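Local coordinates for protein Asp/Glu-specific dipeptidyl-peptidase (Flavobacterium psychrophilum, PDB 5JXF) that removes dipeptides from the N-terminus of oligopeptides, as a serine peptidase of family S46 with strict preference for aspartate or glutamate at P1, at residues Glu204-Val209 against Val259-Lys264; Lys465-Leu470 against Tyr532-Ser537; Leu57-Ser62 against Asp277-Val282. All blocks are in the same frame, centred on the assembly; numbering follows the deposited sequence.

Interaction 1: Glu204-Val209 against Val259-Lys264; sequences EVFKDV and VPYIPK
Phe206 drives the edge of its ring into one face of Tyr261, an edge-to-face pair in which the planes meet at 51° and the centroids lie 4.4 Å apart. The touching rim is CZ and CE2: Phe206 CZ comes to 3.3 Å from Tyr261 CE1, and Phe206 CE2 to 3.5 Å from Tyr261 CD1. With CG anti to the backbone N (chi1 167°), the Tyr261 ring is directed at Phe206, and its other face carries Pro263 N of its own segment. Phe140 meets both rings, so the pair belongs to a buried aromatic cluster. With an alanine at Tyr261, the rim of Phe206 would probably lose the surface it abuts, and a gap would open beside Phe140. The loose end lies where the exposed Lys264 reaches toward the buried carboxylate of Glu204. Glu204 OE2 and Lys264 NZ stand 4.3 Å apart, too distant for a salt bridge, while the same OE2 is held by hydrogen bonds from Trp184 and Gln185. No hydrogen bond joins the two segments: Phe206 and Tyr261 meet across strand 239-245, which separates strands 197-214 and 259-260 in the antiparallel sheet of the chymotrypsin-like fold to which S46 peptidases belong.

Interaction 2: Lys465-Leu470 against Tyr532-Ser537; sequences KVFEQL and YAFVKS
Phe467 and Phe534 meet through the outer corners of their rings, and this one pair carries the whole contact between the two helical segments. Phe467 offers its CE1-CZ rim, and Phe534 CE2 sits at that edge, close to the Phe467 ring plane, 3.5 Å from Phe467 CE1 and 3.6 Å from Phe467 CZ. Seen from Phe534, the approach is oblique. The planes are turned by 78° and the centroids lie 5.8 Å apart, an oblique aromatic pair. The two side chains come from opposite directions, each with CG anti to its own backbone nitrogen (chi1 168° in Phe467, 176° in Phe534), which extends both rings into the space between the helices. That reach is needed, because the nearest CA atoms, those of Phe467 and Val535, are 11.9 Å apart. The contact joins helix 460-477 to helix 530-545 within the helical part of this S46 peptidase, away from the catalytic and dipeptide-binding residues. Further out, Leu419 of helix 417-435 touches both Phe467 and Val535 and thus bridges the two sides; Thr416 and Ile499 also pack on Phe467. On the other helix, Ser537 OG donates a hydrogen bond to Phe534 O, in the carbonyl plane on a lone pair, one turn beyond the aromatic residue.

Interaction 3: Leu57-Ser62 against Asp277-Val282; sequences LGMKIS and DDFTMV
The ring of Phe279 has Met59 over one face and Leu57 at its edge. Met59 CB stands 3.9 Å from the ring centroid and 14° off the normal, a CH-pi contact placed somewhat toward the rim, where Phe279 CZ is 3.8 Å from Met59 CB. At the edge, in the ring plane, Leu57 CB approaches Phe279 CD1 to 3.6 Å. Met59 runs beside Phe279, pointing the same way: with CG anti to the backbone N (chi1 -173°), its chain passes along the ring, and Met59 SD remains 4.8 Å from the centroid at an oblique angle, a Met-aromatic contact that adds to the methylene packing. Tyr589 of strand 586-591 and Met54 of helix 49-57 also touch Phe279, so the buried ring is packed between a helix end and the sheet. The turn that presents these groups is a Schellman motif closing helix 49-57, with Gly58 as the first residue to leave the helix. Its positive phi suits a residue without CB, since a CB there would be likely to jam against the carbonyl O of Leu57. Strand 279-284, which carries the ring, lies next to strand 586-591 in an eight-stranded antiparallel sheet. A polar link completes the contact: one water donates hydrogen bonds to both Leu57 O (2.7 Å) and Asp277 O (2.6 Å), tying the helix terminus to the loop that leads into the strand. Beyond the water, the carboxylate of Asp277 forms a salt bridge with Lys593, and that of Asp278 forms one with Lys729.

Overall arrangement
The three contacts sit in separate parts of one chain and none touches another. Interaction 1 lies in the nine-stranded antiparallel sheet; interaction 3 packs the loop after helix 49-57 on strand 279-284 of the eight-stranded sheet. Their centres are 29 Å apart. Interaction 2, between helices 460-477 and 530-545, is 43 Å from interaction 1 and 53 Å from interaction 3 between centres, across the chain's centre from the latter. Along the chain, interaction 1 is nested inside the loop closed by interaction 3, and interaction 2 follows both. His101 follows strand 95-98 and Asp237 precedes strand 239-245, both of the nine-stranded sheet, while Ser662 lies between strands 648-653 and 665-667 of the other; the probable charge relay therefore draws on both sheets.

Interaction 1: Glu204-Val209 against Val259-Lys264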
loop_
_atom_site.group_PDB
_atom_site.type_symbol
_atom_site.label_atom_id
_atom_site.label_comp_id
_atom_site.label_asym_id
_atom_site.label_seq_id
_atom_site.Cartn_x
_atom_site.Cartn_y
_atom_site.Cartn_z
ATOM N N GLU A 204 29.691 -26.235 21.554
ATOM C CA GLU A 204 30.456 -25.372 22.443
ATOM C C GLU A 204 29.630 -24.121 22.742
ATOM O O GLU A 204 29.301 -23.352 21.840
ATOM C CB GLU A 204 31.804 -24.985 21.825
ATOM C CG GLU A 204 32.677 -26.167 21.432
ATOM C CD GLU A 204 34.099 -25.742 21.054
ATOM O OE1 GLU A 204 34.309 -24.532 20.760
ATOM O OE2 GLU A 204 35.000 -26.621 21.055
ATOM N N VAL A 205 29.311 -23.921 24.015
ATOM C CA VAL A 205 28.496 -22.787 24.420
ATOM C C VAL A 205 29.328 -21.676 25.009
ATOM O O VAL A 205 29.814 -21.784 26.133
ATOM C CB VAL A 205 27.447 -23.213 25.444
ATOM C CG1 VAL A 205 26.471 -22.055 25.720
ATOM C CG2 VAL A 205 26.710 -24.435 24.934
ATOM N N PHE A 206 29.518 -20.599 24.262
ATOM C CA PHE A 206 30.249 -19.474 24.829
ATOM C C PHE A 206 29.287 -18.587 25.637
ATOM O O PHE A 206 28.118 -18.451 25.280
ATOM C CB PHE A 206 30.971 -18.694 23.714
ATOM C CG PHE A 206 32.100 -19.480 23.081
ATOM C CD1 PHE A 206 31.824 -20.482 22.152
ATOM C CD2 PHE A 206 33.427 -19.257 23.457
ATOM C CE1 PHE A 206 32.839 -21.212 21.589
ATOM C CE2 PHE A 206 34.450 -20.005 22.909
ATOM C CZ PHE A 206 34.160 -20.991 21.975
ATOM N N LYS A 207 29.774 -18.010 26.734
ATOM C CA LYS A 207 28.895 -17.363 27.705
ATOM C C LYS A 207 29.330 -15.942 28.026
ATOM O O LYS A 207 28.747 -15.275 28.883
ATOM C CB LYS A 207 28.823 -18.207 28.993
ATOM C CG LYS A 207 28.042 -19.515 28.808
ATOM C CD LYS A 207 28.127 -20.436 30.041
ATOM C CE LYS A 207 28.210 -21.927 29.655
ATOM N NZ LYS A 207 29.564 -22.353 29.138
ATOM N N ASP A 208 30.363 -15.483 27.335
ATOM C CA ASP A 208 30.833 -14.118 27.490
ATOM C C ASP A 208 30.794 -13.438 26.119
ATOM O O ASP A 208 31.815 -13.357 25.434
ATOM C CB ASP A 208 32.250 -14.095 28.098
ATOM C CG ASP A 208 32.792 -12.685 28.282
ATOM O OD1 ASP A 208 32.059 -11.704 28.012
ATOM O OD2 ASP A 208 33.955 -12.555 28.716
ATOM N N VAL A 209 29.604 -12.962 25.741
ATOM C CA VAL A 209 29.361 -12.287 24.459
ATOM C C VAL A 209 28.993 -10.813 24.674
ATOM O O VAL A 209 27.963 -10.494 25.267
ATOM C CB VAL A 209 28.249 -13.003 23.676
ATOM C CG1 VAL A 209 27.916 -12.268 22.358
ATOM C CG2 VAL A 209 28.652 -14.466 23.430
ATOM N N VAL A 259 39.691 -13.332 26.597
ATOM C CA VAL A 259 40.173 -12.686 25.367
ATOM C C VAL A 259 39.301 -13.053 24.149
ATOM O O VAL A 259 38.524 -14.010 24.206
ATOM C CB VAL A 259 41.646 -13.062 25.092
ATOM C CG1 VAL A 259 42.510 -12.742 26.315
ATOM C CG2 VAL A 259 41.762 -14.537 24.714
ATOM N N PRO A 260 39.405 -12.281 23.054
ATOM C CA PRO A 260 38.635 -12.610 21.851
ATOM C C PRO A 260 38.792 -14.055 21.407
ATOM O O PRO A 260 39.904 -14.574 21.296
ATOM C CB PRO A 260 39.223 -11.666 20.798
ATOM C CG PRO A 260 39.575 -10.466 21.576
ATOM C CD PRO A 260 40.052 -10.962 22.929
ATOM N N TYR A 261 37.661 -14.685 21.147
ATOM C CA TYR A 261 37.621 -16.032 20.641
ATOM C C TYR A 261 38.147 -16.096 19.232
ATOM O O TYR A 261 37.750 -15.292 18.372
ATOM C CB TYR A 261 36.197 -16.540 20.674
ATOM C CG TYR A 261 35.965 -17.804 19.897
ATOM C CD1 TYR A 261 36.536 -19.017 20.312
ATOM C CD2 TYR A 261 35.121 -17.804 18.783
ATOM C CE1 TYR A 261 36.310 -20.184 19.620
ATOM C CE2 TYR A 261 34.881 -18.955 18.085
ATOM C CZ TYR A 261 35.482 -20.149 18.505
ATOM O OH TYR A 261 35.227 -21.292 17.803
ATOM N N ILE A 262 39.037 -17.051 18.985
ATOM C CA ILE A 262 39.553 -17.240 17.636
ATOM C C ILE A 262 38.800 -18.385 16.976
ATOM O O ILE A 262 38.847 -19.533 17.439
ATOM C CB ILE A 262 41.086 -17.501 17.641
ATOM C CG1 ILE A 262 41.811 -16.331 18.322
ATOM C CG2 ILE A 262 41.596 -17.766 16.209
ATOM C CD1 ILE A 262 43.270 -16.616 18.653
ATOM N N PRO A 263 38.059 -18.075 15.903
ATOM C CA PRO A 263 37.219 -19.120 15.317
ATOM C C PRO A 263 37.967 -20.061 14.381
ATOM O O PRO A 263 39.054 -19.743 13.901
ATOM C CB PRO A 263 36.168 -18.321 14.532
ATOM C CG PRO A 263 36.900 -17.064 14.124
ATOM C CD PRO A 263 37.845 -16.755 15.277
ATOM N N LYS A 264 37.359 -21.212 14.120
ATOM C CA LYS A 264 37.855 -22.144 13.125
ATOM C C LYS A 264 37.662 -21.652 11.695
ATOM O O LYS A 264 38.371 -22.087 10.780
ATOM C CB LYS A 264 37.174 -23.495 13.315
ATOM C CG LYS A 264 37.351 -24.028 14.727
ATOM C CD LYS A 264 36.499 -25.256 14.986
ATOM C CE LYS A 264 36.753 -25.833 16.381
ATOM N NZ LYS A 264 35.575 -26.630 16.793
#

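Interaction 2: Lys465-Leu470 against Tyr532-Ser537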
loop_
_atom_site.group_PDB
_atom_site.type_symbol
_atom_site.label_atom_id
_atom_site.label_comp_id
_atom_site.label_asym_id
_atom_site.label_seq_id
_atom_site.Cartn_x
_atom_site.Cartn_y
_atom_site.Cartn_z
ATOM N N LYS A 465 -4.145 -0.530 32.349
ATOM C CA LYS A 465 -5.015 -0.214 31.227
ATOM C C LYS A 465 -5.113 -1.422 30.293
ATOM O O LYS A 465 -6.205 -1.765 29.844
ATOM C CB LYS A 465 -4.527 1.033 30.483
ATOM C CG LYS A 465 -4.587 2.300 31.332
ATOM C CD LYS A 465 -5.929 3.021 31.176
ATOM C CE LYS A 465 -6.369 3.662 32.491
ATOM N NZ LYS A 465 -7.844 3.886 32.563
ATOM N N VAL A 466 -3.992 -2.090 30.028
ATOM C CA VAL A 466 -4.044 -3.303 29.214
ATOM C C VAL A 466 -4.754 -4.429 29.989
ATOM O O VAL A 466 -5.431 -5.263 29.385
ATOM C CB VAL A 466 -2.628 -3.748 28.738
ATOM C CG1 VAL A 466 -1.734 -4.064 29.897
ATOM C CG2 VAL A 466 -2.714 -4.959 27.835
ATOM N N PHE A 467 -4.637 -4.434 31.318
ATOM C CA PHE A 467 -5.372 -5.402 32.147
ATOM C C PHE A 467 -6.870 -5.196 31.999
ATOM O O PHE A 467 -7.640 -6.154 31.925
ATOM C CB PHE A 467 -4.983 -5.286 33.630
ATOM C CG PHE A 467 -5.897 -6.046 34.576
ATOM C CD1 PHE A 467 -5.665 -7.380 34.863
ATOM C CD2 PHE A 467 -6.976 -5.415 35.191
ATOM C CE1 PHE A 467 -6.499 -8.072 35.731
ATOM C CE2 PHE A 467 -7.813 -6.102 36.054
ATOM C CZ PHE A 467 -7.577 -7.433 36.327
ATOM N N GLU A 468 -7.277 -3.932 31.961
ATOM C CA GLU A 468 -8.691 -3.590 31.887
ATOM C C GLU A 468 -9.271 -4.012 30.541
ATOM O O GLU A 468 -10.433 -4.410 30.461
ATOM C CB GLU A 468 -8.881 -2.090 32.152
ATOM C CG GLU A 468 -9.957 -1.381 31.348
ATOM C CD GLU A 468 -10.069 0.095 31.728
ATOM O OE1 GLU A 468 -9.462 0.489 32.748
ATOM O OE2 GLU A 468 -10.771 0.856 31.023
ATOM N N GLN A 469 -8.446 -3.979 29.497
ATOM C CA GLN A 469 -8.914 -4.307 28.155
ATOM C C GLN A 469 -8.896 -5.814 27.855
ATOM O O GLN A 469 -9.746 -6.317 27.124
ATOM C CB GLN A 469 -8.074 -3.555 27.128
ATOM C CG GLN A 469 -8.516 -3.727 25.688
ATOM C CD GLN A 469 -9.852 -3.075 25.387
ATOM O OE1 GLN A 469 -10.912 -3.676 25.576
ATOM N NE2 GLN A 469 -9.806 -1.839 24.913
ATOM N N LEU A 470 -7.936 -6.533 28.423
ATOM C CA LEU A 470 -7.768 -7.959 28.122
ATOM C C LEU A 470 -8.709 -8.854 28.933
ATOM O O LEU A 470 -9.203 -9.873 28.442
ATOM C CB LEU A 470 -6.316 -8.385 28.362
ATOM C CG LEU A 470 -5.416 -8.412 27.125
ATOM C CD1 LEU A 470 -5.641 -7.170 26.252
ATOM C CD2 LEU A 470 -3.988 -8.484 27.580
ATOM N N TYR A 532 -2.845 -11.975 43.440
ATOM C CA TYR A 532 -2.638 -13.406 43.274
ATOM C C TYR A 532 -3.942 -14.176 43.481
ATOM O O TYR A 532 -4.162 -15.215 42.863
ATOM C CB TYR A 532 -1.567 -13.917 44.234
ATOM C CG TYR A 532 -1.378 -15.414 44.162
ATOM C CD1 TYR A 532 -0.569 -15.985 43.186
ATOM C CD2 TYR A 532 -2.024 -16.261 45.059
ATOM C CE1 TYR A 532 -0.397 -17.362 43.113
ATOM C CE2 TYR A 532 -1.859 -17.634 44.992
ATOM C CZ TYR A 532 -1.046 -18.176 44.018
ATOM O OH TYR A 532 -0.886 -19.538 43.950
ATOM N N ALA A 533 -4.805 -13.666 44.353
ATOM C CA ALA A 533 -6.116 -14.273 44.547
ATOM C C ALA A 533 -6.871 -14.330 43.222
ATOM O O ALA A 533 -7.442 -15.363 42.869
ATOM C CB ALA A 533 -6.919 -13.506 45.590
ATOM N N PHE A 534 -6.854 -13.225 42.482
ATOM C CA PHE A 534 -7.562 -13.172 41.215
ATOM C C PHE A 534 -6.964 -14.148 40.206
ATOM O O PHE A 534 -7.693 -14.910 39.573
ATOM C CB PHE A 534 -7.563 -11.750 40.648
ATOM C CG PHE A 534 -8.195 -11.647 39.293
ATOM C CD1 PHE A 534 -9.480 -12.114 39.081
ATOM C CD2 PHE A 534 -7.516 -11.075 38.237
ATOM C CE1 PHE A 534 -10.067 -12.022 37.840
ATOM C CE2 PHE A 534 -8.098 -10.979 36.992
ATOM C CZ PHE A 534 -9.373 -11.455 36.792
ATOM N N VAL A 535 -5.642 -14.135 40.063
ATOM C CA VAL A 535 -4.979 -15.061 39.147
ATOM C C VAL A 535 -5.310 -16.506 39.526
ATOM O O VAL A 535 -5.496 -17.358 38.655
ATOM C CB VAL A 535 -3.442 -14.854 39.130
ATOM C CG1 VAL A 535 -2.766 -15.838 38.167
ATOM C CG2 VAL A 535 -3.106 -13.420 38.753
ATOM N N LYS A 536 -5.418 -16.767 40.829
ATOM C CA LYS A 536 -5.715 -18.108 41.319
ATOM C C LYS A 536 -7.049 -18.606 40.764
ATOM O O LYS A 536 -7.156 -19.754 40.340
ATOM C CB LYS A 536 -5.724 -18.136 42.854
ATOM C CG LYS A 536 -5.861 -19.534 43.465
ATOM C CD LYS A 536 -5.829 -19.473 44.988
ATOM C CE LYS A 536 -6.911 -18.547 45.532
ATOM N NZ LYS A 536 -6.509 -17.875 46.804
ATOM N N SER A 537 -8.055 -17.734 40.739
ATOM C CA SER A 537 -9.369 -18.105 40.213
ATOM C C SER A 537 -9.292 -18.491 38.740
ATOM O O SER A 537 -10.016 -19.373 38.287
ATOM C CB SER A 537 -10.376 -16.966 40.396
ATOM O OG SER A 537 -10.059 -15.854 39.576
#

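Interaction 3: Leu57-Ser62 against Asp277-Val282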
loop_
_atom_site.group_PDB
_atom_site.type_symbol
_atom_site.label_atom_id
_atom_site.label_comp_id
_atom_site.label_asym_id
_atom_site.label_seq_id
_atom_site.Cartn_x
_atom_site.Cartn_y
_atom_site.Cartn_z
ATOM N N LEU A 57 22.072 -24.359 -9.458
ATOM C CA LEU A 57 21.797 -22.927 -9.244
ATOM C C LEU A 57 23.038 -22.037 -9.372
ATOM O O LEU A 57 22.919 -20.810 -9.463
ATOM C CB LEU A 57 21.171 -22.705 -7.870
ATOM C CG LEU A 57 19.727 -23.186 -7.752
ATOM C CD1 LEU A 57 19.288 -23.205 -6.310
ATOM C CD2 LEU A 57 18.812 -22.279 -8.588
ATOM N N GLY A 58 24.223 -22.644 -9.348
ATOM C CA GLY A 58 25.457 -21.894 -9.514
ATOM C C GLY A 58 26.470 -21.975 -8.382
ATOM O O GLY A 58 27.486 -21.282 -8.401
ATOM N N MET A 59 26.204 -22.806 -7.384
ATOM C CA MET A 59 27.134 -22.942 -6.279
ATOM C C MET A 59 28.437 -23.534 -6.826
ATOM O O MET A 59 28.426 -24.460 -7.646
ATOM C CB MET A 59 26.543 -23.818 -5.154
ATOM C CG MET A 59 27.403 -23.859 -3.882
ATOM S SD MET A 59 26.676 -24.856 -2.558
ATOM C CE MET A 59 26.868 -26.478 -3.287
ATOM N N LYS A 60 29.554 -22.977 -6.375
ATOM C CA LYS A 60 30.865 -23.377 -6.854
ATOM C C LYS A 60 31.567 -24.232 -5.804
ATOM O O LYS A 60 32.298 -25.152 -6.152
ATOM C CB LYS A 60 31.701 -22.147 -7.210
ATOM C CG LYS A 60 31.134 -21.357 -8.420
ATOM C CD LYS A 60 30.906 -22.285 -9.600
ATOM C CE LYS A 60 30.393 -21.531 -10.831
ATOM N NZ LYS A 60 29.779 -22.462 -11.819
ATOM N N ILE A 61 31.322 -23.940 -4.529
ATOM C CA ILE A 61 31.834 -24.769 -3.434
ATOM C C ILE A 61 31.047 -26.061 -3.289
ATOM O O ILE A 61 30.071 -26.298 -4.008
ATOM C CB ILE A 61 31.798 -24.049 -2.070
ATOM C CG1 ILE A 61 30.369 -23.619 -1.732
ATOM C CG2 ILE A 61 32.792 -22.893 -2.022
ATOM C CD1 ILE A 61 30.201 -23.123 -0.308
ATOM N N SER A 62 31.461 -26.885 -2.332
ATOM C CA SER A 62 30.914 -28.234 -2.204
ATOM C C SER A 62 30.317 -28.506 -0.829
ATOM O O SER A 62 30.491 -27.715 0.098
ATOM C CB SER A 62 32.001 -29.271 -2.498
ATOM O OG SER A 62 32.234 -29.353 -3.887
ATOM N N ASP A 277 19.102 -13.585 -9.930
ATOM C CA ASP A 277 19.530 -14.946 -10.269
ATOM C C ASP A 277 20.832 -15.389 -9.577
ATOM O O ASP A 277 21.267 -16.502 -9.800
ATOM C CB ASP A 277 19.709 -15.121 -11.777
ATOM C CG ASP A 277 18.423 -14.949 -12.545
ATOM O OD1 ASP A 277 17.345 -15.275 -12.000
ATOM O OD2 ASP A 277 18.498 -14.478 -13.702
ATOM N N ASP A 278 21.469 -14.521 -8.801
ATOM C CA ASP A 278 22.631 -14.952 -8.022
ATOM C C ASP A 278 22.222 -16.065 -7.076
ATOM O O ASP A 278 21.218 -15.949 -6.372
ATOM C CB ASP A 278 23.246 -13.812 -7.212
ATOM C CG ASP A 278 24.182 -12.945 -8.031
ATOM O OD1 ASP A 278 24.438 -13.274 -9.209
ATOM O OD2 ASP A 278 24.691 -11.951 -7.468
ATOM N N PHE A 279 22.974 -17.156 -7.102
ATOM C CA PHE A 279 22.842 -18.182 -6.076
ATOM C C PHE A 279 22.979 -17.549 -4.709
ATOM O O PHE A 279 23.826 -16.671 -4.501
ATOM C CB PHE A 279 23.902 -19.280 -6.241
ATOM C CG PHE A 279 23.903 -20.291 -5.122
ATOM C CD1 PHE A 279 23.060 -21.382 -5.154
ATOM C CD2 PHE A 279 24.739 -20.135 -4.030
ATOM C CE1 PHE A 279 23.065 -22.317 -4.118
ATOM C CE2 PHE A 279 24.743 -21.064 -2.994
ATOM C CZ PHE A 279 23.909 -22.153 -3.043
ATOM N N THR A 280 22.138 -17.994 -3.783
ATOM C CA THR A 280 22.252 -17.623 -2.366
ATOM C C THR A 280 22.027 -18.846 -1.497
ATOM O O THR A 280 21.181 -19.690 -1.809
ATOM C CB THR A 280 21.199 -16.551 -1.924
ATOM O OG1 THR A 280 19.883 -17.112 -1.988
ATOM C CG2 THR A 280 21.244 -15.313 -2.782
ATOM N N MET A 281 22.779 -18.930 -0.404
ATOM C CA MET A 281 22.584 -19.976 0.572
ATOM C C MET A 281 22.468 -19.366 1.964
ATOM O O MET A 281 23.313 -18.581 2.401
ATOM C CB MET A 281 23.739 -20.989 0.517
ATOM C CG MET A 281 23.420 -22.296 1.179
ATOM S SD MET A 281 24.869 -23.375 1.422
ATOM C CE MET A 281 25.842 -22.388 2.512
ATOM N N VAL A 282 21.413 -19.753 2.663
ATOM C CA VAL A 282 21.201 -19.270 4.005
ATOM C C VAL A 282 21.325 -20.423 5.032
ATOM O O VAL A 282 20.662 -21.447 4.934
ATOM C CB VAL A 282 19.824 -18.573 4.107
ATOM C CG1 VAL A 282 19.593 -18.072 5.499
ATOM C CG2 VAL A 282 19.732 -17.394 3.092
HETATM O O HOH W 1 20.851 -19.042 -9.456
#